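Local coordinates for Non-structural protein (Porcine reproductive and respiratory syndrome virus, PDB 3IFU) that acts as a viral leader protease pairing an N-terminal zinc finger with a papain-like cysteine protease domain, and probably suppresses host interferon-beta production, at residues L34-L37 and N38-V41; V99-A102 and A103-R107; T114-T118 and L119-E123; Y51-E54 and E55-W59. One frame throughout, in Å; residues are numbered along the deposited sequence.

Contact 1 (L34-L37 and N38-V41)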
loop_
_atom_site.group_PDB
_atom_site.type_symbol
_atom_site.label_atom_id
_atom_site.label_comp_id
_atom_site.label_asym_id
_atom_site.label_seq_id
_atom_site.Cartn_x
_atom_site.Cartn_y
_atom_site.Cartn_z
ATOM N N LEU A 34 -22.396 6.269 -3.703
ATOM C CA LEU A 34 -23.483 5.883 -2.821
ATOM C C LEU A 34 -24.616 5.328 -3.657
ATOM O O LEU A 34 -24.898 5.829 -4.744
ATOM C CB LEU A 34 -23.983 7.093 -2.038
ATOM C CG LEU A 34 -23.132 7.522 -0.846
ATOM C CD1 LEU A 34 -23.497 8.942 -0.424
ATOM C CD2 LEU A 34 -23.342 6.528 0.286
ATOM N N LEU A 35 -25.260 4.289 -3.148
ATOM C CA LEU A 35 -26.378 3.678 -3.845
ATOM C C LEU A 35 -27.594 4.612 -3.723
ATOM O O LEU A 35 -27.804 5.230 -2.676
ATOM C CB LEU A 35 -26.670 2.310 -3.231
ATOM C CG LEU A 35 -26.933 1.180 -4.226
ATOM C CD1 LEU A 35 -25.864 1.164 -5.310
ATOM C CD2 LEU A 35 -26.952 -0.140 -3.473
ATOM N N PRO A 36 -28.397 4.731 -4.798
ATOM C CA PRO A 36 -29.604 5.562 -4.918
ATOM C C PRO A 36 -30.642 5.566 -3.788
ATOM O O PRO A 36 -31.667 6.236 -3.909
ATOM C CB PRO A 36 -30.210 5.088 -6.236
ATOM C CG PRO A 36 -29.009 4.815 -7.048
ATOM C CD PRO A 36 -28.129 4.048 -6.077
ATOM N N LEU A 37 -30.393 4.839 -2.699
ATOM C CA LEU A 37 -31.342 4.785 -1.579
ATOM C C LEU A 37 -32.580 3.975 -1.960
ATOM O O LEU A 37 -33.273 3.433 -1.099
ATOM C CB LEU A 37 -31.763 6.199 -1.148
ATOM C CG LEU A 37 -32.971 6.336 -0.210
ATOM C CD1 LEU A 37 -32.692 5.655 1.127
ATOM C CD2 LEU A 37 -33.282 7.815 -0.004
ATOM N N ASN A 38 -32.850 3.906 -3.259
ATOM C CA ASN A 38 -33.981 3.150 -3.776
ATOM C C ASN A 38 -33.501 1.720 -3.916
ATOM O O ASN A 38 -34.284 0.769 -3.873
ATOM C CB ASN A 38 -34.385 3.685 -5.145
ATOM C CG ASN A 38 -34.838 5.123 -5.092
ATOM O OD1 ASN A 38 -35.865 5.438 -4.485
ATOM N ND2 ASN A 38 -34.074 6.011 -5.724
ATOM N N LEU A 39 -32.192 1.589 -4.091
ATOM C CA LEU A 39 -31.546 0.297 -4.239
ATOM C C LEU A 39 -30.924 -0.105 -2.905
ATOM O O LEU A 39 -30.779 -1.291 -2.610
ATOM C CB LEU A 39 -30.472 0.382 -5.327
ATOM C CG LEU A 39 -30.984 0.627 -6.751
ATOM C CD1 LEU A 39 -29.843 1.068 -7.645
ATOM C CD2 LEU A 39 -31.634 -0.644 -7.287
ATOM N N GLN A 40 -30.566 0.894 -2.101
ATOM C CA GLN A 40 -29.966 0.656 -0.796
ATOM C C GLN A 40 -30.689 -0.464 -0.063
ATOM O O GLN A 40 -31.911 -0.578 -0.140
ATOM C CB GLN A 40 -29.999 1.933 0.049
ATOM C CG GLN A 40 -28.937 2.964 -0.320
ATOM C CD GLN A 40 -29.057 4.242 0.494
ATOM O OE1 GLN A 40 -29.679 4.255 1.560
ATOM N NE2 GLN A 40 -28.450 5.321 0.003
ATOM N N VAL A 41 -29.919 -1.291 0.638
ATOM C CA VAL A 41 -30.458 -2.415 1.396
ATOM C C VAL A 41 -30.295 -2.121 2.885
ATOM O O VAL A 41 -29.302 -2.502 3.503
ATOM C CB VAL A 41 -29.720 -3.727 1.039
ATOM C CG1 VAL A 41 -30.288 -4.885 1.832
ATOM C CG2 VAL A 41 -29.849 -4.002 -0.446
#
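Gln-40 reaches back across the turn to the backbone of Leu-35, where its NE2 gives a hydrogen bond of 2.8 Å to Leu-35 O. The N-H points fairly straight at the oxygen (155°), although the donor is tilted from the carbonyl plane and the oxygen stands a little outside the amide plane. Gln-40 spans the gap because its chain runs extended beyond CG (chi2 177°), which brings NE2 to the carbonyl. The bond would favour this rotation of the amide, in which Gln-40 OE1 lies 3.4 Å from Leu-37 CD1. The tight part of the contact lies around Leu-35, the one buried residue, which meets two partners at once. Its CB sits 3.7 Å from Gln-40 CG, and Leu-35 CG meets Leu-39 CB at 3.8 Å, the two leucine side chains crossing at about a right angle. Leu-35 and Leu-39 also pack on Arg-52. On the solvent side contacts are fewer: Pro-36, Leu-37 and Asn-38 are all exposed, and the proline ring meets Leu-39 through a single methyl, CD1, 3.8 Å from Pro-36 CD. The backbone of Leu-37 is left-handed (phi 72°), which helps to reverse the chain at this point. Backbone hydrogen bonds of Leu-35 with Leu-49 and of Val-41 with Gly-48 join the two ends to the returning chain. The side chain of Leu-35 is about 11 Å from the zinc ion held by Cys-8, Cys-10, Cys-25 and Cys-28. A turn closed by a side-chain-to-main-chain bond thus forms an irregular surface loop of the N-terminal zinc-finger region.

Contact 2 (V99-A102 and A103-R107)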
loop_
_atom_site.group_PDB
_atom_site.type_symbol
_atom_site.label_atom_id
_atom_site.label_comp_id
_atom_site.label_asym_id
_atom_site.label_seq_id
_atom_site.Cartn_x
_atom_site.Cartn_y
_atom_site.Cartn_z
ATOM N N VAL A 99 -11.392 -11.464 -6.482
ATOM C CA VAL A 99 -12.728 -12.039 -6.581
ATOM C C VAL A 99 -12.966 -13.248 -5.653
ATOM O O VAL A 99 -14.047 -13.375 -5.068
ATOM C CB VAL A 99 -13.023 -12.427 -8.044
ATOM C CG1 VAL A 99 -14.358 -13.116 -8.147
ATOM C CG2 VAL A 99 -13.001 -11.180 -8.913
ATOM N N ARG A 100 -11.968 -14.121 -5.510
ATOM C CA ARG A 100 -12.092 -15.301 -4.650
ATOM C C ARG A 100 -12.018 -14.920 -3.171
ATOM O O ARG A 100 -12.706 -15.507 -2.338
ATOM C CB ARG A 100 -10.983 -16.307 -4.956
ATOM C CG ARG A 100 -10.886 -16.711 -6.418
ATOM C CD ARG A 100 -11.960 -17.700 -6.807
ATOM N NE ARG A 100 -11.777 -18.984 -6.138
ATOM C CZ ARG A 100 -12.610 -20.011 -6.265
ATOM N NH1 ARG A 100 -13.676 -19.896 -7.036
ATOM N NH2 ARG A 100 -12.381 -21.146 -5.618
ATOM N N VAL A 101 -11.169 -13.944 -2.854
ATOM C CA VAL A 101 -11.000 -13.467 -1.483
ATOM C C VAL A 101 -12.267 -12.777 -0.954
ATOM O O VAL A 101 -12.668 -12.997 0.190
ATOM C CB VAL A 101 -9.823 -12.485 -1.394
ATOM C CG1 VAL A 101 -9.801 -11.812 -0.032
ATOM C CG2 VAL A 101 -8.528 -13.221 -1.642
ATOM N N ALA A 102 -12.888 -11.941 -1.786
ATOM C CA ALA A 102 -14.105 -11.238 -1.389
ATOM C C ALA A 102 -15.228 -12.247 -1.145
ATOM O O ALA A 102 -15.870 -12.234 -0.097
ATOM C CB ALA A 102 -14.513 -10.246 -2.472
ATOM N N ALA A 103 -15.439 -13.134 -2.117
ATOM C CA ALA A 103 -16.482 -14.157 -2.031
ATOM C C ALA A 103 -16.361 -14.988 -0.759
ATOM O O ALA A 103 -17.358 -15.243 -0.088
ATOM C CB ALA A 103 -16.431 -15.078 -3.271
ATOM N N GLU A 104 -15.144 -15.419 -0.436
ATOM C CA GLU A 104 -14.917 -16.211 0.767
ATOM C C GLU A 104 -15.319 -15.438 2.020
ATOM O O GLU A 104 -16.131 -15.900 2.813
ATOM C CB GLU A 104 -13.444 -16.606 0.892
ATOM C CG GLU A 104 -13.043 -17.849 0.139
ATOM C CD GLU A 104 -13.774 -19.096 0.619
ATOM O OE1 GLU A 104 -14.159 -19.156 1.811
ATOM O OE2 GLU A 104 -13.948 -20.025 -0.197
ATOM N N ILE A 105 -14.740 -14.253 2.180
ATOM C CA ILE A 105 -14.999 -13.408 3.339
ATOM C C ILE A 105 -16.473 -13.000 3.444
ATOM O O ILE A 105 -17.077 -13.129 4.513
ATOM C CB ILE A 105 -14.051 -12.170 3.314
ATOM C CG1 ILE A 105 -12.599 -12.640 3.515
ATOM C CG2 ILE A 105 -14.436 -11.181 4.394
ATOM C CD1 ILE A 105 -11.564 -11.551 3.482
ATOM N N TYR A 106 -17.052 -12.527 2.343
ATOM C CA TYR A 106 -18.463 -12.145 2.339
ATOM C C TYR A 106 -19.330 -13.312 2.809
ATOM O O TYR A 106 -20.242 -13.135 3.619
ATOM C CB TYR A 106 -18.918 -11.737 0.937
ATOM C CG TYR A 106 -18.834 -10.265 0.667
ATOM C CD1 TYR A 106 -17.604 -9.612 0.640
ATOM C CD2 TYR A 106 -19.984 -9.519 0.426
ATOM C CE1 TYR A 106 -17.519 -8.257 0.379
ATOM C CE2 TYR A 106 -19.912 -8.155 0.164
ATOM C CZ TYR A 106 -18.677 -7.530 0.146
ATOM O OH TYR A 106 -18.595 -6.178 -0.069
ATOM N N ARG A 107 -19.049 -14.503 2.285
ATOM C CA ARG A 107 -19.804 -15.691 2.654
ATOM C C ARG A 107 -19.725 -15.932 4.163
ATOM O O ARG A 107 -20.744 -16.094 4.835
ATOM C CB ARG A 107 -19.269 -16.909 1.900
ATOM C CG ARG A 107 -19.974 -18.193 2.267
ATOM C CD ARG A 107 -19.705 -19.300 1.278
ATOM N NE ARG A 107 -18.389 -19.902 1.437
ATOM C CZ ARG A 107 -17.949 -20.910 0.687
ATOM N NH1 ARG A 107 -18.726 -21.409 -0.264
ATOM N NH2 ARG A 107 -16.744 -21.426 0.893
#
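Tyr-106 and Ala-102 meet one turn apart on alpha-helix 94-108 of the protease domain, in regular i to i+4 register. From CB outward, the tyrosine first skirts the backbone of Ala-102: Tyr-106 CB is 3.3 Å, CG 3.6 Å and CD1 3.2 Å from Ala-102 O, which sits at the ring's edge and near its plane. Ala-102 CB, 4.4 Å from Tyr-106 CD1, offers only a distant apolar touch. Further out the ring packs edge-to-face with Trp-77 and with Tyr-51, and at the tip OH is hydrogen-bonded to Val-16 O, so the buried hydroxyl is satisfied and the helix is joined to strand 16-18. Ala-102 O also takes the helical bond from Tyr-106 N at 2.7 Å, which puts backbone N-H and ring edge round one carbonyl. On another face Val-101 and Ile-105 lie side by side, pointing the same way; Ile-105 CG1 beside its backbone N (chi1 -67°) brings CD1 to 3.9 Å from Val-101 CG1. Val-101 also packs on helix 81-87, and Ile-105 on helix 113-118. On a more open face Arg-107 NH2 stands 3.3 Å from Glu-104 OE2, a salt bridge of charges alone, since the oxygen lies well out of the guanidinium plane.

Contact 3 (T114-T118 and L119-E123)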
loop_
_atom_site.group_PDB
_atom_site.type_symbol
_atom_site.label_atom_id
_atom_site.label_comp_id
_atom_site.label_asym_id
_atom_site.label_seq_id
_atom_site.Cartn_x
_atom_site.Cartn_y
_atom_site.Cartn_z
ATOM N N THR A 114 -9.956 -19.811 10.280
ATOM C CA THR A 114 -10.392 -20.787 9.301
ATOM C C THR A 114 -10.505 -20.171 7.907
ATOM O O THR A 114 -10.123 -20.799 6.918
ATOM C CB THR A 114 -11.736 -21.414 9.733
ATOM O OG1 THR A 114 -11.509 -22.291 10.846
ATOM C CG2 THR A 114 -12.369 -22.183 8.592
ATOM N N VAL A 115 -11.017 -18.946 7.823
ATOM C CA VAL A 115 -11.146 -18.279 6.534
ATOM C C VAL A 115 -9.767 -17.901 5.997
ATOM O O VAL A 115 -9.567 -17.829 4.785
ATOM C CB VAL A 115 -12.024 -17.014 6.636
ATOM C CG1 VAL A 115 -12.000 -16.250 5.320
ATOM C CG2 VAL A 115 -13.447 -17.407 6.953
ATOM N N LEU A 116 -8.815 -17.663 6.892
ATOM C CA LEU A 116 -7.465 -17.322 6.460
ATOM C C LEU A 116 -6.761 -18.584 5.958
ATOM O O LEU A 116 -5.923 -18.522 5.063
ATOM C CB LEU A 116 -6.673 -16.682 7.606
ATOM C CG LEU A 116 -7.133 -15.291 8.052
ATOM C CD1 LEU A 116 -6.338 -14.838 9.265
ATOM C CD2 LEU A 116 -6.966 -14.310 6.911
ATOM N N LYS A 117 -7.109 -19.730 6.540
ATOM C CA LYS A 117 -6.531 -21.003 6.123
ATOM C C LYS A 117 -7.073 -21.361 4.746
ATOM O O LYS A 117 -6.325 -21.800 3.880
ATOM C CB LYS A 117 -6.877 -22.111 7.120
ATOM C CG LYS A 117 -6.161 -21.972 8.450
ATOM C CD LYS A 117 -6.693 -22.957 9.488
ATOM C CE LYS A 117 -5.951 -22.822 10.827
ATOM N NZ LYS A 117 -6.565 -23.669 11.896
ATOM N N THR A 118 -8.374 -21.169 4.547
ATOM C CA THR A 118 -9.005 -21.458 3.258
ATOM C C THR A 118 -8.346 -20.602 2.166
ATOM O O THR A 118 -8.170 -21.043 1.024
ATOM C CB THR A 118 -10.533 -21.150 3.297
ATOM O OG1 THR A 118 -11.150 -21.903 4.347
ATOM C CG2 THR A 118 -11.194 -21.517 1.981
ATOM N N LEU A 119 -7.975 -19.381 2.542
ATOM C CA LEU A 119 -7.335 -18.441 1.631
ATOM C C LEU A 119 -5.823 -18.646 1.557
ATOM O O LEU A 119 -5.130 -17.917 0.845
ATOM C CB LEU A 119 -7.642 -17.003 2.057
ATOM C CG LEU A 119 -9.089 -16.539 1.895
ATOM C CD1 LEU A 119 -9.196 -15.087 2.297
ATOM C CD2 LEU A 119 -9.528 -16.725 0.449
ATOM N N GLN A 120 -5.320 -19.630 2.298
ATOM C CA GLN A 120 -3.893 -19.950 2.301
ATOM C C GLN A 120 -3.025 -18.717 2.422
ATOM O O GLN A 120 -2.033 -18.568 1.704
ATOM C CB GLN A 120 -3.526 -20.688 1.023
ATOM C CG GLN A 120 -4.085 -22.076 0.935
ATOM C CD GLN A 120 -4.049 -22.601 -0.475
ATOM O OE1 GLN A 120 -4.194 -23.802 -0.706
ATOM N NE2 GLN A 120 -3.868 -21.698 -1.438
ATOM N N VAL A 121 -3.405 -17.833 3.333
ATOM C CA VAL A 121 -2.667 -16.605 3.557
ATOM C C VAL A 121 -1.233 -16.891 4.000
ATOM O O VAL A 121 -0.283 -16.267 3.512
ATOM C CB VAL A 121 -3.404 -15.744 4.598
ATOM C CG1 VAL A 121 -2.456 -14.774 5.271
ATOM C CG2 VAL A 121 -4.523 -14.994 3.913
ATOM N N TYR A 122 -1.075 -17.849 4.907
ATOM C CA TYR A 122 0.247 -18.196 5.406
ATOM C C TYR A 122 1.133 -18.902 4.361
ATOM O O TYR A 122 2.299 -18.535 4.176
ATOM C CB TYR A 122 0.124 -19.079 6.651
ATOM C CG TYR A 122 1.447 -19.339 7.332
ATOM C CD1 TYR A 122 1.887 -18.533 8.379
ATOM C CD2 TYR A 122 2.289 -20.364 6.889
ATOM C CE1 TYR A 122 3.138 -18.737 8.970
ATOM C CE2 TYR A 122 3.538 -20.575 7.469
ATOM C CZ TYR A 122 3.959 -19.760 8.505
ATOM O OH TYR A 122 5.204 -19.962 9.059
ATOM N N GLU A 123 0.592 -19.910 3.678
ATOM C CA GLU A 123 1.395 -20.633 2.703
ATOM C C GLU A 123 1.839 -19.705 1.575
ATOM O O GLU A 123 2.865 -19.946 0.939
ATOM C CB GLU A 123 0.622 -21.832 2.128
ATOM C CG GLU A 123 -0.113 -21.546 0.813
ATOM C CD GLU A 123 0.257 -22.521 -0.316
ATOM O OE1 GLU A 123 0.110 -23.749 -0.115
ATOM O OE2 GLU A 123 0.688 -22.063 -1.405
HETATM O O HOH W 1 -2.834 -19.692 5.787
#
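Val-121 folds back over Leu-116 where helix 113-118 ends. Its N-H gives an almost straight hydrogen bond (177°) to Leu-116 O at 3.1 Å, coming in nearly end-on to the carbonyl. Gln-120 N makes the companion bond to Lys-117 O at 2.9 Å, here from well above the carbonyl plane, while Leu-119 N still keeps the helical bond to Val-115 O. Over these backbone bonds the side chains close up: Val-121 CG2 comes to 3.9 Å from Leu-116 CD2, the two chains crossing at a slant. With Val-121 CG1 anti to the backbone N (chi1 157°), CG2 falls beside that N and faces Leu-116. Leu-119 lays CG against Val-115 O at 3.2 Å. In the next shell, the backbone of Gln-120 adopts positive phi (46°), which swings the chain out of the helix and lets Val-121 N reach back. Thr-118 OG1 donates to Thr-114 O at 3.0 Å, on the face of that carbonyl opposite the one used by Thr-118 N. A water accepts from Tyr-122 N and bonds weakly to Leu-116 O. Farther out, Ile-84 of helix 81-87 packs on Leu-116, Leu-119 and Val-121, and Ile-105 and Ala-108 of helix 94-108 pack on Val-115. The paired backbone bonds, positive phi and apolar contact across the helix end are those of a Schellman motif, which here turns the chain off helix 113-118 toward strand 127-130.

Contact 4 (Y51-E54 and E55-W59)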
loop_
_atom_site.group_PDB
_atom_site.type_symbol
_atom_site.label_atom_id
_atom_site.label_comp_id
_atom_site.label_asym_id
_atom_site.label_seq_id
_atom_site.Cartn_x
_atom_site.Cartn_y
_atom_site.Cartn_z
ATOM N N TYR A 51 -23.612 -1.677 -1.526
ATOM C CA TYR A 51 -23.816 -3.026 -2.032
ATOM C C TYR A 51 -25.233 -3.570 -1.876
ATOM O O TYR A 51 -25.778 -3.621 -0.778
ATOM C CB TYR A 51 -22.838 -3.958 -1.326
ATOM C CG TYR A 51 -23.028 -5.422 -1.618
ATOM C CD1 TYR A 51 -22.752 -5.943 -2.877
ATOM C CD2 TYR A 51 -23.439 -6.296 -0.618
ATOM C CE1 TYR A 51 -22.870 -7.303 -3.132
ATOM C CE2 TYR A 51 -23.564 -7.657 -0.863
ATOM C CZ TYR A 51 -23.275 -8.154 -2.121
ATOM O OH TYR A 51 -23.368 -9.505 -2.361
ATOM N N ARG A 52 -25.807 -4.001 -2.994
ATOM C CA ARG A 52 -27.151 -4.564 -3.031
ATOM C C ARG A 52 -27.013 -5.972 -3.599
ATOM O O ARG A 52 -26.908 -6.146 -4.814
ATOM C CB ARG A 52 -28.037 -3.724 -3.954
ATOM C CG ARG A 52 -29.528 -4.028 -3.892
ATOM C CD ARG A 52 -30.285 -3.181 -4.918
ATOM N NE ARG A 52 -31.728 -3.150 -4.685
ATOM C CZ ARG A 52 -32.493 -4.230 -4.547
ATOM N NH1 ARG A 52 -31.961 -5.445 -4.616
ATOM N NH2 ARG A 52 -33.796 -4.095 -4.340
ATOM N N PRO A 53 -27.015 -6.999 -2.734
ATOM C CA PRO A 53 -26.881 -8.381 -3.204
ATOM C C PRO A 53 -27.952 -8.798 -4.212
ATOM O O PRO A 53 -28.873 -8.040 -4.513
ATOM C CB PRO A 53 -26.942 -9.190 -1.914
ATOM C CG PRO A 53 -27.854 -8.376 -1.067
ATOM C CD PRO A 53 -27.355 -6.970 -1.303
ATOM N N GLU A 54 -27.820 -10.012 -4.728
ATOM C CA GLU A 54 -28.754 -10.545 -5.711
ATOM C C GLU A 54 -29.974 -11.220 -5.108
ATOM O O GLU A 54 -31.068 -11.161 -5.672
ATOM C CB GLU A 54 -28.033 -11.546 -6.617
ATOM C CG GLU A 54 -27.438 -10.923 -7.856
ATOM C CD GLU A 54 -28.510 -10.433 -8.813
ATOM O OE1 GLU A 54 -29.702 -10.437 -8.421
ATOM O OE2 GLU A 54 -28.156 -10.043 -9.949
ATOM N N GLU A 55 -29.778 -11.860 -3.961
ATOM C CA GLU A 55 -30.850 -12.581 -3.302
ATOM C C GLU A 55 -30.833 -12.348 -1.784
ATOM O O GLU A 55 -30.556 -11.236 -1.341
ATOM C CB GLU A 55 -30.702 -14.057 -3.646
ATOM C CG GLU A 55 -30.752 -14.357 -5.120
ATOM C CD GLU A 55 -30.747 -15.842 -5.390
ATOM O OE1 GLU A 55 -30.861 -16.227 -6.566
ATOM O OE2 GLU A 55 -30.634 -16.622 -4.421
ATOM N N PRO A 56 -31.144 -13.377 -0.964
ATOM C CA PRO A 56 -31.113 -13.116 0.479
ATOM C C PRO A 56 -29.797 -12.532 0.968
ATOM O O PRO A 56 -28.947 -12.116 0.183
ATOM C CB PRO A 56 -31.372 -14.493 1.084
ATOM C CG PRO A 56 -32.308 -15.108 0.104
ATOM C CD PRO A 56 -31.678 -14.732 -1.221
ATOM N N LEU A 57 -29.639 -12.529 2.283
ATOM C CA LEU A 57 -28.447 -11.999 2.908
ATOM C C LEU A 57 -27.594 -13.104 3.516
ATOM O O LEU A 57 -26.409 -13.206 3.216
ATOM C CB LEU A 57 -28.845 -10.992 3.992
ATOM C CG LEU A 57 -29.213 -9.563 3.578
ATOM C CD1 LEU A 57 -30.099 -9.559 2.344
ATOM C CD2 LEU A 57 -29.901 -8.881 4.748
ATOM N N ARG A 58 -28.227 -13.918 4.360
ATOM C CA ARG A 58 -27.619 -15.035 5.091
ATOM C C ARG A 58 -27.014 -14.527 6.403
ATOM O O ARG A 58 -26.639 -15.308 7.277
ATOM C CB ARG A 58 -26.591 -15.809 4.236
ATOM C CG ARG A 58 -25.185 -15.237 4.139
ATOM C CD ARG A 58 -24.329 -16.016 3.128
ATOM N NE ARG A 58 -23.827 -17.292 3.647
ATOM C CZ ARG A 58 -24.253 -18.499 3.269
ATOM N NH1 ARG A 58 -25.208 -18.624 2.355
ATOM N NH2 ARG A 58 -23.710 -19.589 3.802
ATOM N N TRP A 59 -26.939 -13.203 6.524
ATOM C CA TRP A 59 -26.468 -12.510 7.725
ATOM C C TRP A 59 -26.781 -11.030 7.553
ATOM O O TRP A 59 -26.908 -10.549 6.425
ATOM C CB TRP A 59 -24.969 -12.733 8.014
ATOM C CG TRP A 59 -23.988 -12.442 6.911
ATOM C CD1 TRP A 59 -23.235 -13.357 6.234
ATOM C CD2 TRP A 59 -23.607 -11.155 6.399
ATOM N NE1 TRP A 59 -22.410 -12.724 5.338
ATOM C CE2 TRP A 59 -22.619 -11.374 5.416
ATOM C CE3 TRP A 59 -24.006 -9.841 6.675
ATOM C CZ2 TRP A 59 -22.025 -10.329 4.705
ATOM C CZ3 TRP A 59 -23.418 -8.803 5.970
ATOM C CH2 TRP A 59 -22.437 -9.053 4.994
#
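Pro-53 and Leu-57 make the apolar part of this contact, with Pro-53 CG 4.3 Å from Leu-57 CD1. The touch is light: Leu-57 sets out alongside the turn and its branched end swings back (chi1 -81°, chi2 43°) to come nearer the proline ring. The second kind of contact is between ring carbons and backbone carbonyls. Pro-53 CG lies 3.9 Å from Glu-55 O and 4.1 Å from Pro-56 O, so the proline sits beside the bend, within van der Waals range of both oxygens. Within 51-54, Pro-53 N lies 3.9 Å above the centre of the Tyr-51 ring. Charges come third. Glu-54 and Glu-55 are neighbours at the exposed bend, with Glu-54 OE1 6.2 Å from Glu-55 OE1; the Glu-54 chain is bent at chi2, whereas that of Glu-55 is extended. This irregular connection is held at its ends. Pro-12 shares a backbone hydrogen bond with Arg-52 in the zinc-finger region, Tyr-51 packs its ring edge-to-face with Tyr-106, and Trp-59 NE1 is hydrogen-bonded to Tyr-106 O, so the loop crosses from the finger to the side of helix 94-108, ahead of helix 81-87.

How the contacts relate
In chain order the contacts run 1, 4, 2, 3, all local and in series, with none enclosing or crossing another. Contact 1 reverses the chain within the loop that follows strand 23-25, and contact 4 follows ten residues on, after the chain has turned back alongside contact 1; the two touch through Val-41 CG2 and Arg-52 CG, 3.5 Å apart. Contact 4 leads from the zinc finger into the protease domain and lies against contact 2. Contact 2 is one stretch of helix 94-108, and contact 3 ends the next helix, 113-118; they pack through Glu-104 and Leu-119. Contacts 1 and 3 lie on opposite sides of the chain's centre, their own centres about 33 Å apart.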